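Local atomic coordinates of uncharacterized protein (Thermus thermophilus HB8, PDB entry 6SCE), a protein that acts as a DNA nuclease of Type III CRISPR defence that is switched on by cyclic oligoadenylate. Residues 158-161 / 167-170; 162-167 / 187-192; 43-48 / 216-221; 121-124 / 130-133; 233-238 / 248-253. All coordinates share one frame; numbering follows the deposited sequence.

Contact 1 of 5, residues 158-161 / 167-170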
# COMPACT_ATOMS: atom_id res chain seq x y z
N VAL A 158 -5.89 -28.11 10.38
CA VAL A 158 -7.31 -28.25 10.70
C VAL A 158 -8.04 -28.34 9.41
O VAL A 158 -7.51 -27.99 8.34
CB VAL A 158 -7.87 -27.06 11.52
CG1 VAL A 158 -7.28 -27.04 12.90
CG2 VAL A 158 -7.66 -25.74 10.79
N SER A 159 -9.28 -28.79 9.49
CA SER A 159 -10.11 -28.85 8.34
C SER A 159 -10.29 -27.43 7.79
O SER A 159 -10.51 -26.51 8.57
CB SER A 159 -11.47 -29.45 8.71
OG SER A 159 -12.30 -29.30 7.60
N PRO A 160 -10.22 -27.23 6.47
CA PRO A 160 -10.38 -25.84 5.99
C PRO A 160 -11.83 -25.36 6.01
O PRO A 160 -12.75 -26.18 6.01
CB PRO A 160 -9.86 -25.91 4.56
CG PRO A 160 -10.19 -27.31 4.15
CD PRO A 160 -9.84 -28.12 5.36
N PRO A 161 -12.04 -24.03 6.00
CA PRO A 161 -13.41 -23.56 5.98
C PRO A 161 -14.14 -24.04 4.74
O PRO A 161 -13.57 -24.13 3.63
CB PRO A 161 -13.27 -22.02 5.99
CG PRO A 161 -11.90 -21.74 6.52
CD PRO A 161 -11.06 -22.93 6.17
N GLY A 167 -9.55 -28.57 -2.13
CA GLY A 167 -8.12 -28.59 -2.25
C GLY A 167 -7.40 -27.67 -1.29
O GLY A 167 -6.21 -27.81 -1.10
N ALA A 168 -8.13 -26.76 -0.63
CA ALA A 168 -7.52 -25.89 0.36
C ALA A 168 -6.95 -26.67 1.53
O ALA A 168 -7.49 -27.69 1.93
CB ALA A 168 -8.52 -24.86 0.87
N GLN A 169 -5.86 -26.16 2.08
CA GLN A 169 -5.29 -26.68 3.31
C GLN A 169 -5.32 -25.55 4.34
O GLN A 169 -5.16 -24.36 4.00
CB GLN A 169 -3.82 -27.08 3.10
CG GLN A 169 -3.49 -28.13 2.01
CD GLN A 169 -1.98 -28.12 1.69
OE1 GLN A 169 -1.45 -27.14 1.06
NE2 GLN A 169 -1.26 -29.16 2.16
N ALA A 170 -5.46 -25.90 5.61
CA ALA A 170 -5.60 -24.87 6.64
C ALA A 170 -4.86 -25.21 7.92
O ALA A 170 -4.61 -26.38 8.24
CB ALA A 170 -7.06 -24.59 6.93
O HOH W 1 -5.83 -28.68 6.33
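Val158 and Pro160 close round Ala170, the residue with the most surface buried here, and the contact uses both backbone and side chains. The backbone part is one direct hydrogen bond, from Val158 N to Ala170 O, 3.0 Å long. It is nearly straight at the hydrogen (166°), but the donor sits well above the carbonyl plane, 48° out of it, and not on a lone pair. The return bond is not made directly: water 1 donates to Val158 O at 2.7 Å and accepts from Ala170 N at 2.9 Å, bridging a gap the peptide groups do not span themselves. With CG1 of Val158 anti to the carbonyl carbon (chi1 -68°), CG2 falls between the backbone N and that carbon, 4.1 Å from Ala170 CB.

Pro160 comes at the same methyl from further along the chain. Its CA is 3.7 Å from Ala170 CB, and its ring CB lies almost as near. The ring also reaches back to Ala168: Pro160 CG rests 3.5 Å from Ala168 O, while Pro160 CB meets Ala168 CB at 4.1 Å. The ring therefore spans the two alanines, with greasy contacts on both.

This is a surface contact at the margin of a six-stranded mixed sheet. Strand 156-158 is its outermost strand on this side and 169-172 runs antiparallel next to it. One strand further in, 179-184 takes up the same side chains, Ala170 packing on Val180, and Ala168 and Pro161 on Val182.

Contact 2 of 5, residues 162-167 / 187-192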
# COMPACT_ATOMS: atom_id res chain seq x y z
N GLY A 162 -15.42 -24.39 4.92
CA GLY A 162 -16.19 -24.95 3.84
C GLY A 162 -16.36 -23.98 2.70
O GLY A 162 -16.60 -24.40 1.59
N ALA A 163 -16.21 -22.68 2.96
CA ALA A 163 -16.38 -21.66 1.93
C ALA A 163 -15.31 -21.68 0.80
O ALA A 163 -15.54 -21.14 -0.27
CB ALA A 163 -16.46 -20.29 2.56
N PHE A 164 -14.16 -22.28 1.06
CA PHE A 164 -13.10 -22.41 0.06
C PHE A 164 -13.41 -23.53 -0.94
O PHE A 164 -14.04 -24.53 -0.58
CB PHE A 164 -11.75 -22.70 0.73
CG PHE A 164 -11.07 -21.48 1.29
CD1 PHE A 164 -11.35 -21.04 2.56
CD2 PHE A 164 -10.16 -20.76 0.52
CE1 PHE A 164 -10.73 -19.91 3.07
CE2 PHE A 164 -9.54 -19.64 1.03
CZ PHE A 164 -9.82 -19.21 2.30
N PRO A 165 -12.93 -23.38 -2.19
CA PRO A 165 -13.05 -24.49 -3.11
C PRO A 165 -12.24 -25.70 -2.66
O PRO A 165 -11.42 -25.60 -1.74
CB PRO A 165 -12.51 -23.91 -4.43
CG PRO A 165 -12.60 -22.45 -4.28
CD PRO A 165 -12.28 -22.23 -2.83
N PRO A 166 -12.51 -26.86 -3.28
CA PRO A 166 -11.81 -28.09 -2.91
C PRO A 166 -10.29 -27.94 -3.03
O PRO A 166 -9.81 -27.26 -3.93
CB PRO A 166 -12.33 -29.12 -3.94
CG PRO A 166 -13.68 -28.61 -4.34
CD PRO A 166 -13.57 -27.10 -4.29
N GLY A 167 -9.55 -28.57 -2.13
CA GLY A 167 -8.12 -28.59 -2.25
C GLY A 167 -7.40 -27.67 -1.29
O GLY A 167 -6.21 -27.81 -1.10
N LEU A 187 -1.71 -19.77 -2.66
CA LEU A 187 -1.85 -18.44 -2.10
C LEU A 187 -2.38 -18.48 -0.67
O LEU A 187 -3.14 -19.41 -0.31
CB LEU A 187 -2.77 -17.59 -2.98
CG LEU A 187 -2.31 -17.28 -4.40
CD1 LEU A 187 -3.43 -16.50 -5.07
CD2 LEU A 187 -1.01 -16.50 -4.36
N PRO A 188 -1.94 -17.52 0.16
CA PRO A 188 -2.33 -17.45 1.55
C PRO A 188 -3.54 -16.57 1.79
O PRO A 188 -3.68 -15.51 1.16
CB PRO A 188 -1.10 -16.83 2.22
CG PRO A 188 -0.60 -15.90 1.17
CD PRO A 188 -0.95 -16.46 -0.15
N TYR A 189 -4.34 -16.99 2.76
CA TYR A 189 -5.57 -16.31 3.18
C TYR A 189 -5.63 -16.39 4.70
O TYR A 189 -5.25 -17.39 5.29
CB TYR A 189 -6.80 -17.00 2.59
CG TYR A 189 -6.80 -17.06 1.09
CD1 TYR A 189 -6.10 -18.05 0.42
CD2 TYR A 189 -7.48 -16.12 0.34
CE1 TYR A 189 -6.07 -18.11 -0.96
CE2 TYR A 189 -7.48 -16.17 -1.05
CZ TYR A 189 -6.77 -17.17 -1.70
OH TYR A 189 -6.73 -17.20 -3.07
N TRP A 190 -6.07 -15.31 5.33
CA TRP A 190 -6.26 -15.25 6.79
C TRP A 190 -7.78 -15.06 6.93
O TRP A 190 -8.34 -14.07 6.50
CB TRP A 190 -5.48 -14.09 7.35
CG TRP A 190 -5.49 -13.91 8.85
CD1 TRP A 190 -5.76 -12.77 9.53
CD2 TRP A 190 -5.21 -14.90 9.85
NE1 TRP A 190 -5.67 -12.97 10.89
CE2 TRP A 190 -5.34 -14.28 11.11
CE3 TRP A 190 -4.87 -16.25 9.79
CZ2 TRP A 190 -5.13 -14.96 12.31
CZ3 TRP A 190 -4.67 -16.94 10.99
CH2 TRP A 190 -4.79 -16.29 12.23
N TYR A 191 -8.42 -16.09 7.45
CA TYR A 191 -9.87 -16.22 7.39
C TYR A 191 -10.45 -16.12 8.80
O TYR A 191 -10.07 -16.86 9.70
CB TYR A 191 -10.21 -17.55 6.75
CG TYR A 191 -11.68 -17.84 6.54
CD1 TYR A 191 -12.43 -18.47 7.53
CD2 TYR A 191 -12.30 -17.54 5.34
CE1 TYR A 191 -13.78 -18.77 7.33
CE2 TYR A 191 -13.65 -17.83 5.15
CZ TYR A 191 -14.36 -18.47 6.14
OH TYR A 191 -15.69 -18.74 5.91
N TRP A 192 -11.38 -15.19 8.96
CA TRP A 192 -11.95 -14.80 10.27
C TRP A 192 -12.89 -15.90 10.74
O TRP A 192 -13.76 -16.33 10.00
CB TRP A 192 -12.68 -13.49 10.07
CG TRP A 192 -13.58 -12.90 11.15
CD1 TRP A 192 -14.77 -13.40 11.58
CD2 TRP A 192 -13.39 -11.65 11.83
NE1 TRP A 192 -15.32 -12.55 12.51
CE2 TRP A 192 -14.50 -11.47 12.68
CE3 TRP A 192 -12.41 -10.67 11.80
CZ2 TRP A 192 -14.65 -10.33 13.50
CZ3 TRP A 192 -12.54 -9.55 12.61
CH2 TRP A 192 -13.67 -9.39 13.46
O HOH W 2 -16.64 -21.40 5.55
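Phe164, Tyr189 and Tyr191 form an aromatic cluster that ties the loop before strand 169-172 to strand 187-192. Phe164 reaches out from the loop and puts its far edge between the two tyrosines. Against Tyr189 it makes a T-shaped pair: the Phe164 edge points at the Tyr189 face, with centroids 5.3 Å apart and planes at 74°. Phe164 CE2 stands over that face, offset toward the rim, and Phe164 CZ touches Tyr189 CB at 3.8 Å. The meeting with Tyr191 is oblique, planes 55° apart, the two side chains running past each other in opposite directions; Phe164 CE1 comes to 3.6 Å from Tyr191 CD2.

Tyr189 has CG anti to its carbonyl carbon, whereas in Tyr191 it is anti to the backbone N (chi1 -177°), and from these two settings the rings flank the phenylalanine. Tyr189 is also held at its far end, where OH bonds to Leu116 N. On the other side of the strand Trp190 stacks on Phe212. Beyond the rings, Ala163 CB lies 3.8 Å from Tyr191 OH, and water 2 links the same hydroxyl, at 2.8 Å, to Ala163 N, whose hydrogen it accepts.

Contact 3 of 5, residues 43-48 / 216-221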
# COMPACT_ATOMS: atom_id res chain seq x y z
N ASN A 43 11.76 -4.76 7.29
CA ASN A 43 11.65 -4.87 8.74
C ASN A 43 12.24 -6.20 9.19
O ASN A 43 12.63 -7.04 8.35
CB ASN A 43 10.19 -4.69 9.21
CG ASN A 43 9.25 -5.77 8.67
OD1 ASN A 43 9.64 -6.90 8.48
ND2 ASN A 43 8.00 -5.41 8.48
N GLU A 44 12.30 -6.39 10.50
CA GLU A 44 12.91 -7.59 11.08
C GLU A 44 12.18 -8.87 10.75
O GLU A 44 12.81 -9.93 10.61
CB GLU A 44 12.99 -7.44 12.63
N GLU A 45 10.86 -8.80 10.70
CA GLU A 45 10.08 -9.98 10.33
C GLU A 45 10.40 -10.48 8.91
O GLU A 45 10.56 -11.67 8.69
CB GLU A 45 8.59 -9.72 10.55
CG GLU A 45 8.29 -9.69 12.05
CD GLU A 45 6.86 -9.38 12.39
OE1 GLU A 45 6.23 -8.62 11.64
OE2 GLU A 45 6.40 -9.86 13.45
N TYR A 46 10.46 -9.56 7.95
CA TYR A 46 10.89 -9.96 6.61
C TYR A 46 12.33 -10.48 6.61
O TYR A 46 12.65 -11.42 5.90
CB TYR A 46 10.70 -8.83 5.63
CG TYR A 46 9.29 -8.68 5.14
CD1 TYR A 46 8.65 -9.73 4.51
CD2 TYR A 46 8.62 -7.48 5.26
CE1 TYR A 46 7.36 -9.59 4.01
CE2 TYR A 46 7.33 -7.33 4.78
CZ TYR A 46 6.70 -8.39 4.15
OH TYR A 46 5.40 -8.23 3.66
N GLY A 47 13.18 -9.89 7.43
CA GLY A 47 14.53 -10.39 7.59
C GLY A 47 14.53 -11.84 8.03
O GLY A 47 15.29 -12.66 7.50
N LYS A 48 13.68 -12.16 8.99
CA LYS A 48 13.54 -13.53 9.49
C LYS A 48 12.97 -14.48 8.44
O LYS A 48 13.40 -15.63 8.34
CB LYS A 48 12.70 -13.54 10.76
CG LYS A 48 13.44 -12.99 11.98
CD LYS A 48 12.48 -12.71 13.13
CE LYS A 48 13.24 -12.41 14.41
NZ LYS A 48 12.30 -12.13 15.53
N ALA A 216 -3.25 -10.18 8.97
CA ALA A 216 -3.15 -10.94 7.71
C ALA A 216 -1.85 -10.58 7.01
O ALA A 216 -1.15 -11.46 6.49
CB ALA A 216 -4.33 -10.62 6.79
N LYS A 217 -1.51 -9.31 7.01
CA LYS A 217 -0.31 -8.85 6.26
C LYS A 217 0.96 -9.28 6.97
O LYS A 217 1.94 -9.69 6.31
CB LYS A 217 -0.33 -7.34 6.05
CG LYS A 217 -1.41 -6.80 5.10
CD LYS A 217 -1.78 -7.70 3.91
CE LYS A 217 -2.80 -7.00 3.00
NZ LYS A 217 -3.19 -7.88 1.88
N ARG A 218 0.97 -9.25 8.30
CA ARG A 218 2.13 -9.78 9.05
C ARG A 218 2.35 -11.28 8.85
O ARG A 218 3.47 -11.71 8.62
CB ARG A 218 2.00 -9.47 10.54
CG ARG A 218 2.88 -10.36 11.40
CD ARG A 218 2.94 -9.91 12.86
NE ARG A 218 3.87 -10.76 13.61
CZ ARG A 218 3.59 -11.98 14.06
NH1 ARG A 218 2.38 -12.51 13.90
NH2 ARG A 218 4.53 -12.67 14.73
N LEU A 219 1.29 -12.08 9.00
CA LEU A 219 1.36 -13.52 8.85
C LEU A 219 1.69 -13.99 7.45
O LEU A 219 2.52 -14.88 7.28
CB LEU A 219 0.03 -14.18 9.26
CG LEU A 219 -0.24 -14.11 10.77
CD1 LEU A 219 -1.61 -14.62 11.10
CD2 LEU A 219 0.81 -14.88 11.56
N GLY A 220 1.00 -13.43 6.46
CA GLY A 220 1.02 -13.96 5.12
C GLY A 220 1.55 -13.03 4.04
O GLY A 220 1.52 -13.39 2.87
N GLY A 221 1.97 -11.85 4.45
CA GLY A 221 2.53 -10.86 3.53
C GLY A 221 1.55 -10.06 2.72
O GLY A 221 0.33 -10.05 2.92
O HOH W 3 7.35 -11.87 15.04
O HOH W 4 3.29 -7.40 4.87
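Glu45 and Arg218 meet in a salt bridge between two helices, their side chains crossing at about a right angle. Arg218 sends its chain out with CG anti to the backbone N (chi1 161°) and stays extended as far as NE. Glu45 is likewise extended beyond CG, and its OE2 meets Arg218 NE at 2.7 Å. The oxygen is close to the guanidinium plane, at its edge, but NE comes to the syn side of OE2 from 34° outside the carboxylate plane; the two flat groups are turned 48° against each other. Water 3 closes a second path, donating to Glu45 OE2 and accepting from Arg218 NH2 at 2.9 Å. Arg218 NH1 has its own acid, Glu153, so both ends of the guanidinium are tied.

Tyr46 takes a different route. Its OH stops 3.9 Å from Gly221 CA, where the helix ends with positive phi, and water 4 joins this hydroxyl, at 2.6 Å, to Lys217 O, to which it donates at 3.0 Å. The start of helix 44-59, which carries Tyr46, is held by Asn43, the N-cap, whose OD1 accepts from Tyr46 N at 2.8 Å.

Tyr46 also packs on an adenine base of the bound RNA, which places this contact beside what is probably the activator's pocket. Here the first turn of helix 44-59 faces the last turn of helix 206-220, whose Ala216 and Leu219 lie on Trp190 of strand 187-192.

Contact 4 of 5, residues 121-124 / 130-133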
# COMPACT_ATOMS: atom_id res chain seq x y z
N ALA A 121 3.10 -18.64 -14.34
CA ALA A 121 4.41 -18.22 -14.84
C ALA A 121 4.19 -17.48 -16.15
O ALA A 121 3.52 -17.99 -17.06
CB ALA A 121 5.30 -19.44 -15.08
N LEU A 122 4.76 -16.30 -16.26
CA LEU A 122 4.78 -15.60 -17.55
C LEU A 122 6.19 -15.59 -18.05
O LEU A 122 7.06 -14.97 -17.43
CB LEU A 122 4.28 -14.18 -17.41
CG LEU A 122 2.94 -13.95 -16.72
CD1 LEU A 122 2.54 -12.51 -16.99
CD2 LEU A 122 1.86 -14.90 -17.20
N PHE A 123 6.45 -16.32 -19.12
CA PHE A 123 7.77 -16.31 -19.73
C PHE A 123 7.78 -15.18 -20.72
O PHE A 123 6.84 -15.01 -21.49
CB PHE A 123 8.10 -17.67 -20.38
CG PHE A 123 8.22 -18.76 -19.38
CD1 PHE A 123 9.43 -19.01 -18.76
CD2 PHE A 123 7.11 -19.47 -18.97
CE1 PHE A 123 9.53 -19.98 -17.78
CE2 PHE A 123 7.21 -20.45 -18.00
CZ PHE A 123 8.43 -20.68 -17.39
N LEU A 124 8.82 -14.37 -20.64
CA LEU A 124 8.97 -13.18 -21.46
C LEU A 124 10.02 -13.37 -22.55
O LEU A 124 9.99 -12.69 -23.54
CB LEU A 124 9.39 -12.00 -20.58
CG LEU A 124 8.50 -11.75 -19.35
CD1 LEU A 124 8.91 -10.45 -18.70
CD2 LEU A 124 7.04 -11.71 -19.74
N GLU A 130 2.71 -18.53 -21.30
CA GLU A 130 2.17 -18.44 -19.95
C GLU A 130 1.72 -19.86 -19.56
O GLU A 130 1.28 -20.62 -20.42
CB GLU A 130 1.03 -17.43 -20.00
CG GLU A 130 0.14 -17.36 -18.79
CD GLU A 130 -1.11 -16.54 -19.06
OE1 GLU A 130 -1.04 -15.57 -19.83
OE2 GLU A 130 -2.16 -16.87 -18.49
N ARG A 131 1.89 -20.25 -18.30
CA ARG A 131 1.36 -21.52 -17.80
C ARG A 131 0.90 -21.39 -16.35
O ARG A 131 1.48 -20.61 -15.58
CB ARG A 131 2.39 -22.65 -17.95
CG ARG A 131 3.58 -22.60 -17.00
CD ARG A 131 4.45 -23.85 -17.13
NE ARG A 131 5.38 -23.75 -18.25
CZ ARG A 131 6.70 -23.80 -18.15
NH1 ARG A 131 7.43 -23.68 -19.25
NH2 ARG A 131 7.30 -23.98 -16.98
N SER A 132 -0.12 -22.15 -16.00
CA SER A 132 -0.64 -22.21 -14.67
C SER A 132 0.31 -23.00 -13.82
O SER A 132 0.87 -24.01 -14.29
CB SER A 132 -2.01 -22.90 -14.67
OG SER A 132 -2.53 -22.88 -13.36
N LEU A 133 0.55 -22.53 -12.60
CA LEU A 133 1.48 -23.19 -11.68
C LEU A 133 0.78 -24.02 -10.62
O LEU A 133 1.14 -24.00 -9.42
CB LEU A 133 2.42 -22.15 -11.03
CG LEU A 133 3.27 -21.40 -12.08
CD1 LEU A 133 4.14 -20.40 -11.33
CD2 LEU A 133 4.11 -22.34 -12.93
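Ala121 and Arg131 pair through two backbone hydrogen bonds, Ala121 N to Arg131 O at 2.8 Å and Arg131 N to Ala121 O at 3.0 Å, the hydrogen-bonded register of an antiparallel ladder. Ala121 O also receives a CA-H contact from Glu130, 3.2 Å away. In the neighbouring non-hydrogen-bonded pair, Leu122 and Glu130 lie side by side and point the same way, with Leu122 CD2 tight against Glu130 CG at 3.4 Å. The other face carries Ala121 and Arg131. In one of two modelled conformers, and so less certainly, the Arg131 chain bends at chi3 (82°) and brings its guanidinium beside Phe123, whose CE2 sits over the centre of the group; ring and guanidinium planes are 40° apart. Leu133 packs its branched end against Ala121, CD2 3.8 Å from Ala121 CB and CG 3.6 Å from Ala121 N.

An outer shell sets these groups in place. Salt bridges run from Glu130 OE2 to Arg120 and, in that same conformer, from Arg131 NH1 to Glu27, while Leu133 lies on Leu19 and Val23 of helix 15-28. A glycine at Leu133 would probably open a gap between Ala121 and that helix, leaving Leu19 and Val23 without this packing. Together the two strands make a beta hairpin whose second strand, 129-132, is an edge strand of a seven-stranded mixed sheet, consistent with the Rossmann-like core of a CARF domain.

Contact 5 of 5, residues 233-238 / 248-253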
# COMPACT_ATOMS: atom_id res chain seq x y z
N ALA A 233 -25.86 -13.40 11.72
CA ALA A 233 -26.71 -13.62 12.88
C ALA A 233 -26.89 -12.33 13.69
O ALA A 233 -27.99 -12.04 14.17
CB ALA A 233 -26.18 -14.73 13.76
N HIS A 234 -25.85 -11.52 13.81
CA HIS A 234 -26.03 -10.22 14.43
C HIS A 234 -26.98 -9.31 13.64
O HIS A 234 -27.82 -8.62 14.24
CB HIS A 234 -24.71 -9.48 14.63
CG HIS A 234 -24.89 -8.17 15.32
ND1 HIS A 234 -25.14 -8.08 16.67
CD2 HIS A 234 -24.86 -6.90 14.85
CE1 HIS A 234 -25.24 -6.81 17.01
NE2 HIS A 234 -25.07 -6.07 15.92
N LEU A 235 -26.84 -9.28 12.33
CA LEU A 235 -27.73 -8.47 11.49
C LEU A 235 -29.21 -8.89 11.67
O LEU A 235 -30.10 -8.03 11.69
CB LEU A 235 -27.37 -8.62 10.02
CG LEU A 235 -26.02 -8.04 9.58
CD1 LEU A 235 -25.87 -8.25 8.09
CD2 LEU A 235 -25.88 -6.58 9.98
N ARG A 236 -29.45 -10.19 11.79
CA ARG A 236 -30.80 -10.70 11.97
C ARG A 236 -31.41 -10.31 13.32
O ARG A 236 -32.62 -10.29 13.46
CB ARG A 236 -30.86 -12.21 11.74
CG ARG A 236 -30.71 -12.57 10.28
CD ARG A 236 -30.41 -14.04 10.06
NE ARG A 236 -30.45 -14.41 8.64
CZ ARG A 236 -29.97 -15.54 8.15
NH1 ARG A 236 -29.39 -16.43 8.94
NH2 ARG A 236 -30.06 -15.79 6.84
N SER A 237 -30.57 -9.96 14.28
CA SER A 237 -31.00 -9.48 15.58
C SER A 237 -31.34 -7.97 15.60
O SER A 237 -31.76 -7.44 16.64
CB SER A 237 -29.90 -9.78 16.60
OG SER A 237 -28.95 -8.74 16.68
N ARG A 238 -31.13 -7.29 14.48
CA ARG A 238 -31.35 -5.86 14.40
C ARG A 238 -32.74 -5.53 13.84
O ARG A 238 -33.31 -6.30 13.07
CB ARG A 238 -30.32 -5.19 13.49
CG ARG A 238 -28.87 -5.38 13.95
CD ARG A 238 -28.59 -4.79 15.30
NE ARG A 238 -28.81 -5.74 16.38
CZ ARG A 238 -28.82 -5.43 17.68
NH1 ARG A 238 -28.64 -4.19 18.09
NH2 ARG A 238 -29.01 -6.38 18.58
N ALA A 248 -23.83 -1.32 6.50
CA ALA A 248 -23.13 -0.26 5.78
C ALA A 248 -21.84 0.13 6.51
O ALA A 248 -20.82 0.40 5.87
CB ALA A 248 -24.04 0.97 5.62
N ARG A 249 -21.89 0.18 7.83
CA ARG A 249 -20.71 0.46 8.65
C ARG A 249 -19.62 -0.60 8.45
O ARG A 249 -18.46 -0.25 8.22
CB ARG A 249 -21.06 0.56 10.12
CG ARG A 249 -21.76 1.85 10.51
CD ARG A 249 -21.78 2.05 12.01
NE ARG A 249 -22.70 1.15 12.72
CZ ARG A 249 -23.98 1.43 13.01
NH1 ARG A 249 -24.54 2.56 12.60
NH2 ARG A 249 -24.70 0.55 13.69
N TRP A 250 -19.99 -1.87 8.52
CA TRP A 250 -19.05 -2.99 8.25
C TRP A 250 -18.43 -2.94 6.86
O TRP A 250 -17.21 -3.15 6.68
CB TRP A 250 -19.74 -4.34 8.39
CG TRP A 250 -20.28 -4.63 9.76
CD1 TRP A 250 -20.06 -3.93 10.90
CD2 TRP A 250 -21.12 -5.72 10.10
NE1 TRP A 250 -20.74 -4.52 11.95
CE2 TRP A 250 -21.38 -5.63 11.48
CE3 TRP A 250 -21.67 -6.78 9.38
CZ2 TRP A 250 -22.19 -6.55 12.15
CZ3 TRP A 250 -22.47 -7.70 10.04
CH2 TRP A 250 -22.70 -7.59 11.41
N ARG A 251 -19.26 -2.65 5.87
CA ARG A 251 -18.78 -2.55 4.51
C ARG A 251 -17.77 -1.39 4.38
O ARG A 251 -16.73 -1.54 3.73
CB ARG A 251 -19.93 -2.32 3.53
CG ARG A 251 -20.87 -3.50 3.35
CD ARG A 251 -20.28 -4.60 2.49
NE ARG A 251 -20.18 -4.24 1.08
CZ ARG A 251 -19.54 -4.97 0.16
NH1 ARG A 251 -18.93 -6.11 0.48
NH2 ARG A 251 -19.50 -4.55 -1.11
N ALA A 252 -18.08 -0.26 4.99
CA ALA A 252 -17.21 0.93 4.91
C ALA A 252 -15.87 0.64 5.62
O ALA A 252 -14.81 0.90 5.08
CB ALA A 252 -17.91 2.11 5.54
N TRP A 253 -15.95 0.07 6.82
CA TRP A 253 -14.75 -0.32 7.55
C TRP A 253 -13.90 -1.33 6.78
O TRP A 253 -12.67 -1.17 6.71
CB TRP A 253 -15.13 -0.84 8.91
CG TRP A 253 -15.82 0.17 9.76
CD1 TRP A 253 -15.79 1.52 9.61
CD2 TRP A 253 -16.65 -0.09 10.90
NE1 TRP A 253 -16.54 2.12 10.59
CE2 TRP A 253 -17.08 1.15 11.40
CE3 TRP A 253 -17.07 -1.25 11.55
CZ2 TRP A 253 -17.92 1.27 12.51
CZ3 TRP A 253 -17.92 -1.13 12.67
CH2 TRP A 253 -18.31 0.12 13.14
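The carbonyl of His234, a residue that meets Trp250 across the contact, takes two donors from Ser237: OG at 2.7 Å, in the carbonyl plane and on a lone pair, and the backbone N at 3.1 Å. Ser237 follows helix 232-236, which with helix 240-257 forms the connection of a beta-alpha-beta crossover between parallel strands 225-229 and 260-262. Ser237 OG is itself gripped from the side by Arg238, whose NE and NH2 both donate to it at 3.0 Å.

Across the contact everything converges on the six-membered ring of Trp250. Leu235 slides past it in the opposite direction, CD2 3.6 Å from Trp250 CZ3 and about as near CH2, with CG close behind; its CG stands anti to the carbonyl carbon (chi1 -68°), which swings the branch toward the indole. An alanine in place of Leu235 would lack CG and both methyls and is likely to open a gap beside the indole rim, leaving CZ3 and CH2 without their leucine partner.

His234 adds a lighter touch, its CD2 3.8 Å from Trp250 CZ2, and fastens its ND1 to Ala201 O. Trp250 also holds on through its pyrrole nitrogen, NE1 giving its hydrogen to OD1 of Asp203.

Overall arrangement
Contacts 1 and 2 share Gly167 and serve the same six-stranded sheet, yet contact 1 is a surface seam of one backbone bond, a water bridge and proline-alanine packing, whereas contact 2 is buried and aromatic; they touch where Pro161 packs on Tyr191. Contact 3 follows on the other side of strand 187-192 through helix 206-220, on which Trp190 packs, and is charged and partly buried, next to the bound RNA. Contact 5 is a buried, apolar meeting of helices in a later crossover of that sheet. Contact 4, also buried, belongs to the separate N-terminal sheet, about 41 Å centre to centre from contact 5, and combines ladder bonds with salt bridges at its border.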